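Local coordinates for protein exotoxin 3 (Staphylococcus aureus, PDB 2R61) that binds the sialylated glycan sialyl Lewis X and belongs to the staphylococcal superantigen-like family of toxins, at residues T36-S41 with I49-Q54; T57-F62 with I79-E84; P75-F80 with V98-Q103. All blocks are in the same frame, centred on the assembly; numbering follows the deposited sequence.

How the contacts relate
Contact 1 comes first along the chain. It closes the short connection between strands 35-41 and 46-49 and ends before contact 2 opens. Contact 2 joins strand 58-61 to the far end of strand 77-81, and so encloses helix 63-66 and strand 73-75. Contact 3 opens inside that loop, at 75-80, and closes the hairpin of strands 77-81 and 93-100. Contacts 2 and 3 therefore overlap, sharing Ile79 and Phe80. Phe50 of contact 1 packs on Ile79, with CE1 of Phe50 3.8 Å from CD1 of Ile79, and so touches both. All three contacts bind together strands of the OB-fold sheet.

Contact 1 of 3, residues T36-S41 with I49-Q54; sequences TGYRYS and IFDAHQ. Unlike the reference sequence in segment 49-54: Ala52 (reference Lys), His53 (reference Asn), Gln54 (reference Arg). With SRT (S,R meso-tartaric acid), chain D.
Tyr38 and Ile49 meet as an antiparallel hydrogen-bonded pair, with both side chains on the same face of the sheet. Tyr38 N donates to Ile49 O at 2.7 Å, and Ile49 N returns a bond to Tyr38 O at 2.9 Å. The side chain of Tyr38 then runs along the chain that leaves Ile49. Its CB lies 4.1 Å from Ile49 CG1. CG is beside the backbone N (chi1 -64°), which turns the ring toward Phe50. CG is about equally far from the carbonyl oxygens of Ile49 and Phe50. CD1 and CE1 pass close to Phe50 O, which sits obliquely to the ring, whereas Ile49 O lies at the ring edge, near its plane. The OH at the tip comes within 4.2 Å of Asp51 OD2. This pairing belongs to the hairpin of strands 35-41 and 46-49 in the OB-fold domain. Past Ile49 the chain leaves the sheet, and residues 51-54 form a type I turn. With Ile49 CG1 between its own backbone N and carbonyl carbon (chi1 68°) and the chain extended beyond it, CD1 lies 4.0 Å from Tyr40 CB. CG2 of Ile49 approaches CD2 of the same tyrosine. The Phe50 side chain heads the other way, into the interior, where its ring meets Phe56 edge-to-face. Thr36 O lies at the edge of the Phe50 ring. A water donates to Thr36 O and to OE1 of Gln54, a residue that differs from the reference sequence. Arg39 points away from 49-54 and binds meso-tartaric acid, in a pocket that also holds Ile66 and Leu69. Its NH1 donates to both oxygens of one tartrate carboxylate, at 2.8 Å to O1 and 3.1 Å to O11. O1 lies in the plane of the guanidinium group.

Contact 2 of 3, residues T57-F62 with I79-E84; sequences TRIQIF and IFVVKE
Ile79 opens the contact by packing on Ile59. Its CG2 branch lies 3.8 Å from Ile59 CD1, and the two side chains meet at a slant. Ile79 also touches Leu32 of strand 30-33. Phe80 turns its side chain away from 57-62 and reaches helix 141-156, which lies in the beta-grasp part of the chain. Val81 points back toward 57-62 and divides its two methyls between two partners. CG1 is anti to the backbone N (chi1 -175°) and meets Thr57, at 3.8 Å from its CB. CG2 faces Ile59 and lies 3.9 Å from its CD1, with the two side chains at about a right angle. Ile59 CD1 thus touches both Ile79 CG2 and Val81 CG2, the three methyls forming a triangle. The bent end of the Ile59 chain (chi2 -66°) carries this methyl to both. Val82 turns away as Phe80 does, and reaches the same helix. Lys83 closes the contact at the surface. Its CG and CE carbons both pass 3.9 Å from Thr57 OG1, and its chain bends between them. Strands 58-61 and 77-81 are not neighbours in the sheet, since strand 93-100 runs between them. The packing of Ile59 on Ile79 and Val81 is therefore contact across the interior of the OB-fold barrel. No hydrogen bond links the two segments. Apart from the threonine hydroxyl beside the lysine carbons, methyl and methylene groups do the touching. Hydrophobic burial and the fit of branched side chains, not directional bonds, hold these segments against each other.

Contact 3 of 3, residues P75-F80 with V98-Q103; sequences PGLDIF and VTKKNQ
Asp78 and Thr99 anchor the backbone pairing of the hairpin. Asp78 N donates to Thr99 O at 2.9 Å, and Thr99 N donates back to Asp78 O at the same distance. Beyond them Lys101 N bonds to Gly76 O at 3.1 Å, which carries the pairing past the end of strand 98-100. Apolar contacts lie on the face of Ile79 and Val98. Val98 CG1 also meets Leu77 CD2 at 4.1 Å. The same Leu77 methyl lies 3.9 Å from Lys100 CD, and these two side chains run side by side. The aliphatic part of Lys101 extends over Gly76, with CD 3.6 Å from Gly76 CA. Polar groups gather on the face of Asp78 and Thr99. The Asp78 side chain crosses that of Lys101 at about a right angle, with OD2 3.5 Å from Lys101 CA. Its charge is met by a salt bridge to Lys136, which also donates to Thr99 OG1. Gly76 and Leu77 both face Val35 in a G1 beta bulge. In the sheet, strand 77-81 lies between strands 30-33 and 93-100, while Phe80 reaches helix 141-156.

Contact 1 of 3, residues T36-S41 with I49-Q54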
loop_
_atom_site.group_PDB
_atom_site.type_symbol
_atom_site.label_atom_id
_atom_site.label_comp_id
_atom_site.label_asym_id
_atom_site.label_seq_id
_atom_site.Cartn_x
_atom_site.Cartn_y
_atom_site.Cartn_z
ATOM N N THR A 36 -4.329 -19.185 0.735
ATOM C CA THR A 36 -5.060 -19.597 1.927
ATOM C C THR A 36 -4.242 -19.231 3.144
ATOM O O THR A 36 -3.117 -19.731 3.289
ATOM C CB THR A 36 -5.242 -21.145 1.946
ATOM O OG1 THR A 36 -6.035 -21.529 0.833
ATOM C CG2 THR A 36 -5.963 -21.617 3.188
ATOM N N GLY A 37 -4.808 -18.407 4.034
ATOM C CA GLY A 37 -4.148 -18.076 5.302
ATOM C C GLY A 37 -4.849 -18.624 6.525
ATOM O O GLY A 37 -6.064 -18.790 6.522
ATOM N N TYR A 38 -4.091 -18.874 7.589
ATOM C CA TYR A 38 -4.612 -19.485 8.825
ATOM C C TYR A 38 -4.486 -18.518 9.979
ATOM O O TYR A 38 -3.429 -17.931 10.181
ATOM C CB TYR A 38 -3.849 -20.792 9.150
ATOM C CG TYR A 38 -4.057 -21.838 8.081
ATOM C CD1 TYR A 38 -3.376 -21.741 6.876
ATOM C CD2 TYR A 38 -4.989 -22.879 8.238
ATOM C CE1 TYR A 38 -3.584 -22.649 5.860
ATOM C CE2 TYR A 38 -5.207 -23.804 7.223
ATOM C CZ TYR A 38 -4.491 -23.676 6.030
ATOM O OH TYR A 38 -4.636 -24.538 4.963
ATOM N N ARG A 39 -5.561 -18.344 10.733
ATOM C CA ARG A 39 -5.529 -17.492 11.924
ATOM C C ARG A 39 -4.759 -18.109 13.123
ATOM O O ARG A 39 -4.791 -19.337 13.398
ATOM C CB ARG A 39 -6.938 -16.976 12.276
ATOM C CG ARG A 39 -7.519 -16.219 11.079
ATOM C CD ARG A 39 -8.500 -15.132 11.416
ATOM N NE ARG A 39 -8.345 -14.608 12.767
ATOM C CZ ARG A 39 -9.382 -14.376 13.561
ATOM N NH1 ARG A 39 -10.608 -14.641 13.119
ATOM N NH2 ARG A 39 -9.212 -13.895 14.790
ATOM N N TYR A 40 -4.046 -17.218 13.805
ATOM C CA TYR A 40 -3.090 -17.561 14.839
ATOM C C TYR A 40 -2.940 -16.296 15.681
ATOM O O TYR A 40 -2.712 -15.224 15.124
ATOM C CB TYR A 40 -1.749 -17.983 14.193
ATOM C CG TYR A 40 -0.582 -18.263 15.142
ATOM C CD1 TYR A 40 -0.582 -19.391 16.005
ATOM C CD2 TYR A 40 0.546 -17.423 15.147
ATOM C CE1 TYR A 40 0.508 -19.653 16.862
ATOM C CE2 TYR A 40 1.635 -17.673 16.003
ATOM C CZ TYR A 40 1.615 -18.781 16.849
ATOM O OH TYR A 40 2.705 -18.994 17.672
ATOM N N SER A 41 -3.145 -16.427 17.001
ATOM C CA SER A 41 -2.822 -15.372 17.973
ATOM C C SER A 41 -1.716 -15.860 18.898
ATOM O O SER A 41 -1.667 -17.052 19.221
ATOM C CB SER A 41 -4.035 -14.992 18.795
ATOM O OG SER A 41 -5.095 -14.699 17.930
ATOM N N ILE A 49 -0.904 -16.947 9.224
ATOM C CA ILE A 49 0.214 -17.821 8.852
ATOM C C ILE A 49 -0.231 -18.757 7.729
ATOM O O ILE A 49 -1.425 -18.867 7.445
ATOM C CB ILE A 49 0.790 -18.633 10.083
ATOM C CG1 ILE A 49 -0.217 -19.675 10.604
ATOM C CG2 ILE A 49 1.304 -17.663 11.194
ATOM C CD1 ILE A 49 0.273 -20.501 11.790
ATOM N N PHE A 50 0.711 -19.453 7.105
ATOM C CA PHE A 50 0.342 -20.224 5.948
ATOM C C PHE A 50 0.423 -21.742 6.084
ATOM O O PHE A 50 -0.549 -22.396 6.401
ATOM C CB PHE A 50 1.091 -19.689 4.755
ATOM C CG PHE A 50 0.941 -18.230 4.606
ATOM C CD1 PHE A 50 -0.114 -17.697 3.890
ATOM C CD2 PHE A 50 1.834 -17.364 5.210
ATOM C CE1 PHE A 50 -0.261 -16.295 3.760
ATOM C CE2 PHE A 50 1.696 -15.957 5.060
ATOM C CZ PHE A 50 0.636 -15.434 4.343
ATOM N N ASP A 51 1.560 -22.334 5.822
ATOM C CA ASP A 51 1.535 -23.758 5.621
ATOM C C ASP A 51 2.949 -24.159 5.822
ATOM O O ASP A 51 3.847 -23.345 5.538
ATOM C CB ASP A 51 1.118 -24.034 4.178
ATOM C CG ASP A 51 0.589 -25.436 3.978
ATOM O OD1 ASP A 51 1.376 -26.368 3.697
ATOM O OD2 ASP A 51 -0.640 -25.595 4.086
ATOM N N ALA A 52 3.167 -25.372 6.325
ATOM C CA ALA A 52 4.526 -25.884 6.421
ATOM C C ALA A 52 5.227 -25.501 5.096
ATOM O O ALA A 52 6.325 -24.924 5.112
ATOM C CB ALA A 52 4.561 -27.458 6.710
ATOM N N HIS A 53 4.523 -25.732 3.975
ATOM C CA HIS A 53 5.064 -25.658 2.593
ATOM C C HIS A 53 5.282 -24.270 1.991
ATOM O O HIS A 53 5.992 -24.149 0.990
ATOM C CB HIS A 53 4.184 -26.465 1.634
ATOM C CG HIS A 53 4.116 -27.922 1.962
ATOM N ND1 HIS A 53 2.931 -28.564 2.256
ATOM C CD2 HIS A 53 5.086 -28.864 2.050
ATOM C CE1 HIS A 53 3.172 -29.842 2.500
ATOM N NE2 HIS A 53 4.470 -30.053 2.373
ATOM N N GLN A 54 4.663 -23.242 2.582
ATOM C CA GLN A 54 4.775 -21.863 2.091
ATOM C C GLN A 54 5.564 -21.041 3.069
ATOM O O GLN A 54 5.027 -20.511 4.058
ATOM C CB GLN A 54 3.406 -21.257 1.864
ATOM C CG GLN A 54 2.498 -22.209 1.147
ATOM C CD GLN A 54 1.392 -21.502 0.464
ATOM O OE1 GLN A 54 0.415 -21.107 1.097
ATOM N NE2 GLN A 54 1.537 -21.305 -0.845
HETATM O O1 SRT D . -13.379 -14.071 13.418
HETATM O O11 SRT D . -12.681 -14.399 15.476
HETATM C C1 SRT D . -13.593 -14.154 14.650
HETATM C C2 SRT D . -14.993 -13.925 15.168
HETATM O O2 SRT D . -14.990 -12.775 16.025
HETATM C C3 SRT D . -16.045 -13.610 14.089
HETATM O O3 SRT D . -15.720 -14.221 12.815
HETATM C C4 SRT D . -17.437 -13.993 14.579
HETATM O O4 SRT D . -17.619 -14.288 15.794
HETATM O O41 SRT D . -18.381 -13.983 13.750
HETATM O O HOH W 1 -1.120 -21.753 3.457
#

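Contact 2 of 3, residues T57-F62 with I79-E84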
loop_
_atom_site.group_PDB
_atom_site.type_symbol
_atom_site.label_atom_id
_atom_site.label_comp_id
_atom_site.label_asym_id
_atom_site.label_seq_id
_atom_site.Cartn_x
_atom_site.Cartn_y
_atom_site.Cartn_z
ATOM N N THR A 57 6.367 -14.663 4.482
ATOM C CA THR A 57 6.394 -13.731 5.618
ATOM C C THR A 57 5.084 -13.782 6.420
ATOM O O THR A 57 4.025 -13.822 5.816
ATOM C CB THR A 57 6.649 -12.293 5.143
ATOM O OG1 THR A 57 7.938 -12.229 4.522
ATOM C CG2 THR A 57 6.609 -11.301 6.305
ATOM N N ARG A 58 5.167 -13.815 7.761
ATOM C CA ARG A 58 4.006 -13.703 8.677
ATOM C C ARG A 58 3.334 -12.372 8.526
ATOM O O ARG A 58 3.991 -11.337 8.557
ATOM C CB ARG A 58 4.460 -13.740 10.130
ATOM C CG ARG A 58 4.314 -15.051 10.863
ATOM C CD ARG A 58 4.762 -14.859 12.303
ATOM N NE ARG A 58 4.758 -16.108 13.064
ATOM C CZ ARG A 58 5.535 -16.342 14.125
ATOM N NH1 ARG A 58 6.390 -15.420 14.565
ATOM N NH2 ARG A 58 5.468 -17.507 14.752
ATOM N N ILE A 59 2.015 -12.386 8.412
ATOM C CA ILE A 59 1.243 -11.149 8.334
ATOM C C ILE A 59 0.603 -10.816 9.663
ATOM O O ILE A 59 -0.171 -11.607 10.189
ATOM C CB ILE A 59 0.132 -11.260 7.283
ATOM C CG1 ILE A 59 0.686 -11.944 6.024
ATOM C CG2 ILE A 59 -0.529 -9.865 7.018
ATOM C CD1 ILE A 59 1.752 -11.159 5.248
ATOM N N GLN A 60 0.924 -9.660 10.220
ATOM C CA GLN A 60 0.213 -9.222 11.412
ATOM C C GLN A 60 -1.052 -8.521 10.968
ATOM O O GLN A 60 -0.991 -7.666 10.098
ATOM C CB GLN A 60 1.050 -8.269 12.239
ATOM C CG GLN A 60 0.327 -7.848 13.489
ATOM C CD GLN A 60 1.159 -6.956 14.366
ATOM O OE1 GLN A 60 2.246 -7.343 14.788
ATOM N NE2 GLN A 60 0.655 -5.753 14.655
ATOM N N ILE A 61 -2.190 -8.875 11.549
ATOM C CA ILE A 61 -3.460 -8.216 11.186
ATOM C C ILE A 61 -4.115 -7.495 12.374
ATOM O O ILE A 61 -3.687 -7.658 13.541
ATOM C CB ILE A 61 -4.502 -9.195 10.581
ATOM C CG1 ILE A 61 -4.864 -10.287 11.600
ATOM C CG2 ILE A 61 -3.984 -9.769 9.300
ATOM C CD1 ILE A 61 -5.846 -11.286 11.105
ATOM N N PHE A 62 -5.179 -6.745 12.059
ATOM C CA PHE A 62 -5.783 -5.784 12.972
ATOM C C PHE A 62 -7.235 -6.107 13.291
ATOM O O PHE A 62 -7.790 -7.076 12.752
ATOM C CB PHE A 62 -5.633 -4.373 12.426
ATOM C CG PHE A 62 -4.205 -3.922 12.299
ATOM C CD1 PHE A 62 -3.454 -4.232 11.150
ATOM C CD2 PHE A 62 -3.607 -3.181 13.307
ATOM C CE1 PHE A 62 -2.134 -3.811 11.023
ATOM C CE2 PHE A 62 -2.280 -2.765 13.192
ATOM C CZ PHE A 62 -1.544 -3.072 12.050
ATOM N N ILE A 79 -2.822 -10.929 -0.618
ATOM C CA ILE A 79 -2.066 -10.178 0.375
ATOM C C ILE A 79 -0.997 -9.328 -0.274
ATOM O O ILE A 79 -0.264 -9.821 -1.131
ATOM C CB ILE A 79 -1.426 -11.145 1.360
ATOM C CG1 ILE A 79 -2.507 -12.088 1.866
ATOM C CG2 ILE A 79 -0.798 -10.361 2.504
ATOM C CD1 ILE A 79 -2.042 -13.117 2.786
ATOM N N PHE A 80 -0.887 -8.067 0.113
ATOM C CA PHE A 80 0.262 -7.286 -0.327
ATOM C C PHE A 80 1.283 -7.168 0.809
ATOM O O PHE A 80 1.061 -6.411 1.781
ATOM C CB PHE A 80 -0.176 -5.909 -0.788
ATOM C CG PHE A 80 0.959 -5.031 -1.263
ATOM C CD1 PHE A 80 1.490 -5.188 -2.549
ATOM C CD2 PHE A 80 1.475 -4.032 -0.444
ATOM C CE1 PHE A 80 2.508 -4.382 -3.014
ATOM C CE2 PHE A 80 2.505 -3.203 -0.910
ATOM C CZ PHE A 80 3.022 -3.386 -2.189
ATOM N N VAL A 81 2.392 -7.916 0.660
ATOM C CA VAL A 81 3.432 -8.104 1.691
ATOM C C VAL A 81 4.614 -7.129 1.559
ATOM O O VAL A 81 5.241 -7.060 0.493
ATOM C CB VAL A 81 4.045 -9.528 1.598
ATOM C CG1 VAL A 81 5.032 -9.795 2.741
ATOM C CG2 VAL A 81 2.980 -10.585 1.541
ATOM N N VAL A 82 4.936 -6.417 2.645
ATOM C CA VAL A 82 6.179 -5.626 2.783
ATOM C C VAL A 82 6.901 -5.989 4.108
ATOM O O VAL A 82 6.371 -5.700 5.178
ATOM C CB VAL A 82 5.878 -4.088 2.758
ATOM C CG1 VAL A 82 7.169 -3.245 2.919
ATOM C CG2 VAL A 82 5.151 -3.699 1.484
ATOM N N LYS A 83 8.090 -6.619 4.026
ATOM C CA LYS A 83 8.903 -7.029 5.210
ATOM C C LYS A 83 9.247 -5.815 6.084
ATOM O O LYS A 83 9.707 -4.782 5.591
ATOM C CB LYS A 83 10.213 -7.766 4.811
ATOM C CG LYS A 83 10.065 -9.009 3.899
ATOM C CD LYS A 83 11.410 -9.704 3.567
ATOM C CE LYS A 83 11.617 -10.946 4.434
ATOM N NZ LYS A 83 13.058 -11.342 4.604
ATOM N N GLU A 84 9.076 -5.955 7.390
ATOM C CA GLU A 84 9.046 -4.788 8.255
ATOM C C GLU A 84 10.284 -4.545 9.157
ATOM O O GLU A 84 10.479 -3.424 9.621
ATOM C CB GLU A 84 7.723 -4.787 9.046
ATOM C CG GLU A 84 7.226 -3.442 9.487
ATOM C CD GLU A 84 6.793 -2.511 8.357
ATOM O OE1 GLU A 84 6.117 -2.924 7.394
ATOM O OE2 GLU A 84 7.093 -1.311 8.478
#

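Contact 3 of 3, residues P75-F80 with V98-Q103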
loop_
_atom_site.group_PDB
_atom_site.type_symbol
_atom_site.label_atom_id
_atom_site.label_comp_id
_atom_site.label_asym_id
_atom_site.label_seq_id
_atom_site.Cartn_x
_atom_site.Cartn_y
_atom_site.Cartn_z
ATOM N N PRO A 75 -9.517 -19.321 2.773
ATOM C CA PRO A 75 -9.012 -19.374 1.385
ATOM C C PRO A 75 -9.233 -18.077 0.628
ATOM O O PRO A 75 -9.898 -17.172 1.127
ATOM C CB PRO A 75 -9.832 -20.500 0.734
ATOM C CG PRO A 75 -11.018 -20.709 1.605
ATOM C CD PRO A 75 -10.740 -20.123 2.967
ATOM N N GLY A 76 -8.639 -17.988 -0.555
ATOM C CA GLY A 76 -9.000 -16.988 -1.537
ATOM C C GLY A 76 -8.625 -15.580 -1.172
ATOM O O GLY A 76 -9.329 -14.620 -1.541
ATOM N N LEU A 77 -7.500 -15.427 -0.485
ATOM C CA LEU A 77 -7.086 -14.093 -0.087
ATOM C C LEU A 77 -6.056 -13.492 -1.035
ATOM O O LEU A 77 -5.342 -14.223 -1.742
ATOM C CB LEU A 77 -6.475 -14.141 1.302
ATOM C CG LEU A 77 -7.267 -14.591 2.533
ATOM C CD1 LEU A 77 -6.303 -14.568 3.722
ATOM C CD2 LEU A 77 -8.491 -13.683 2.751
ATOM N N ASP A 78 -5.935 -12.176 -1.023
ATOM C CA ASP A 78 -4.880 -11.519 -1.764
ATOM C C ASP A 78 -4.127 -10.734 -0.717
ATOM O O ASP A 78 -4.723 -9.924 -0.006
ATOM C CB ASP A 78 -5.423 -10.516 -2.824
ATOM C CG ASP A 78 -5.944 -11.191 -4.118
ATOM O OD1 ASP A 78 -5.749 -12.433 -4.337
ATOM O OD2 ASP A 78 -6.550 -10.428 -4.931
ATOM N N ILE A 79 -2.822 -10.929 -0.618
ATOM C CA ILE A 79 -2.066 -10.178 0.375
ATOM C C ILE A 79 -0.997 -9.328 -0.274
ATOM O O ILE A 79 -0.264 -9.821 -1.131
ATOM C CB ILE A 79 -1.426 -11.145 1.360
ATOM C CG1 ILE A 79 -2.507 -12.088 1.866
ATOM C CG2 ILE A 79 -0.798 -10.361 2.504
ATOM C CD1 ILE A 79 -2.042 -13.117 2.786
ATOM N N PHE A 80 -0.887 -8.067 0.113
ATOM C CA PHE A 80 0.262 -7.286 -0.327
ATOM C C PHE A 80 1.283 -7.168 0.809
ATOM O O PHE A 80 1.061 -6.411 1.781
ATOM C CB PHE A 80 -0.176 -5.909 -0.788
ATOM C CG PHE A 80 0.959 -5.031 -1.263
ATOM C CD1 PHE A 80 1.490 -5.188 -2.549
ATOM C CD2 PHE A 80 1.475 -4.032 -0.444
ATOM C CE1 PHE A 80 2.508 -4.382 -3.014
ATOM C CE2 PHE A 80 2.505 -3.203 -0.910
ATOM C CZ PHE A 80 3.022 -3.386 -2.189
ATOM N N VAL A 98 -4.168 -7.244 3.701
ATOM C CA VAL A 98 -5.120 -8.328 3.279
ATOM C C VAL A 98 -6.404 -7.868 2.562
ATOM O O VAL A 98 -7.051 -6.935 3.015
ATOM C CB VAL A 98 -5.623 -9.204 4.433
ATOM C CG1 VAL A 98 -6.478 -10.268 3.859
ATOM C CG2 VAL A 98 -4.487 -9.860 5.211
ATOM N N THR A 99 -6.773 -8.525 1.456
ATOM C CA THR A 99 -8.017 -8.245 0.720
ATOM C C THR A 99 -8.591 -9.559 0.201
ATOM O O THR A 99 -7.916 -10.577 0.260
ATOM C CB THR A 99 -7.744 -7.358 -0.479
ATOM O OG1 THR A 99 -6.657 -7.910 -1.215
ATOM C CG2 THR A 99 -7.405 -5.926 -0.053
ATOM N N LYS A 100 -9.828 -9.556 -0.284
ATOM C CA LYS A 100 -10.396 -10.742 -0.951
ATOM C C LYS A 100 -10.098 -10.771 -2.473
ATOM O O LYS A 100 -10.030 -9.737 -3.143
ATOM C CB LYS A 100 -11.909 -10.842 -0.700
ATOM C CG LYS A 100 -12.365 -10.656 0.746
ATOM C CD LYS A 100 -11.714 -11.692 1.669
ATOM C CE LYS A 100 -12.733 -12.393 2.594
ATOM N NZ LYS A 100 -12.714 -11.783 3.951
ATOM N N LYS A 101 -9.944 -11.963 -3.034
ATOM C CA LYS A 101 -9.625 -12.052 -4.457
ATOM C C LYS A 101 -10.771 -11.475 -5.275
ATOM O O LYS A 101 -11.924 -11.500 -4.825
ATOM C CB LYS A 101 -9.374 -13.505 -4.846
ATOM C CG LYS A 101 -10.544 -14.381 -4.598
ATOM C CD LYS A 101 -10.152 -15.848 -4.699
ATOM C CE LYS A 101 -11.238 -16.626 -5.393
ATOM N NZ LYS A 101 -10.770 -18.023 -5.432
ATOM N N ASN A 102 -10.487 -10.951 -6.462
ATOM C CA ASN A 102 -11.582 -10.695 -7.398
ATOM C C ASN A 102 -12.606 -11.835 -7.462
ATOM O O ASN A 102 -12.253 -13.032 -7.320
ATOM C CB ASN A 102 -11.049 -10.326 -8.772
ATOM C CG ASN A 102 -10.320 -9.017 -8.731
ATOM O OD1 ASN A 102 -10.350 -8.297 -7.712
ATOM N ND2 ASN A 102 -9.683 -8.670 -9.817
ATOM N N GLN A 103 -13.877 -11.444 -7.610
ATOM C CA GLN A 103 -14.947 -12.404 -7.951
ATOM C C GLN A 103 -15.259 -12.322 -9.427
ATOM O O GLN A 103 -15.559 -13.342 -10.064
ATOM C CB GLN A 103 -16.231 -12.090 -7.247
ATOM C CG GLN A 103 -16.001 -11.517 -5.928
ATOM C CD GLN A 103 -17.095 -11.904 -5.033
ATOM O OE1 GLN A 103 -17.420 -13.109 -4.929
ATOM N NE2 GLN A 103 -17.716 -10.913 -4.385
#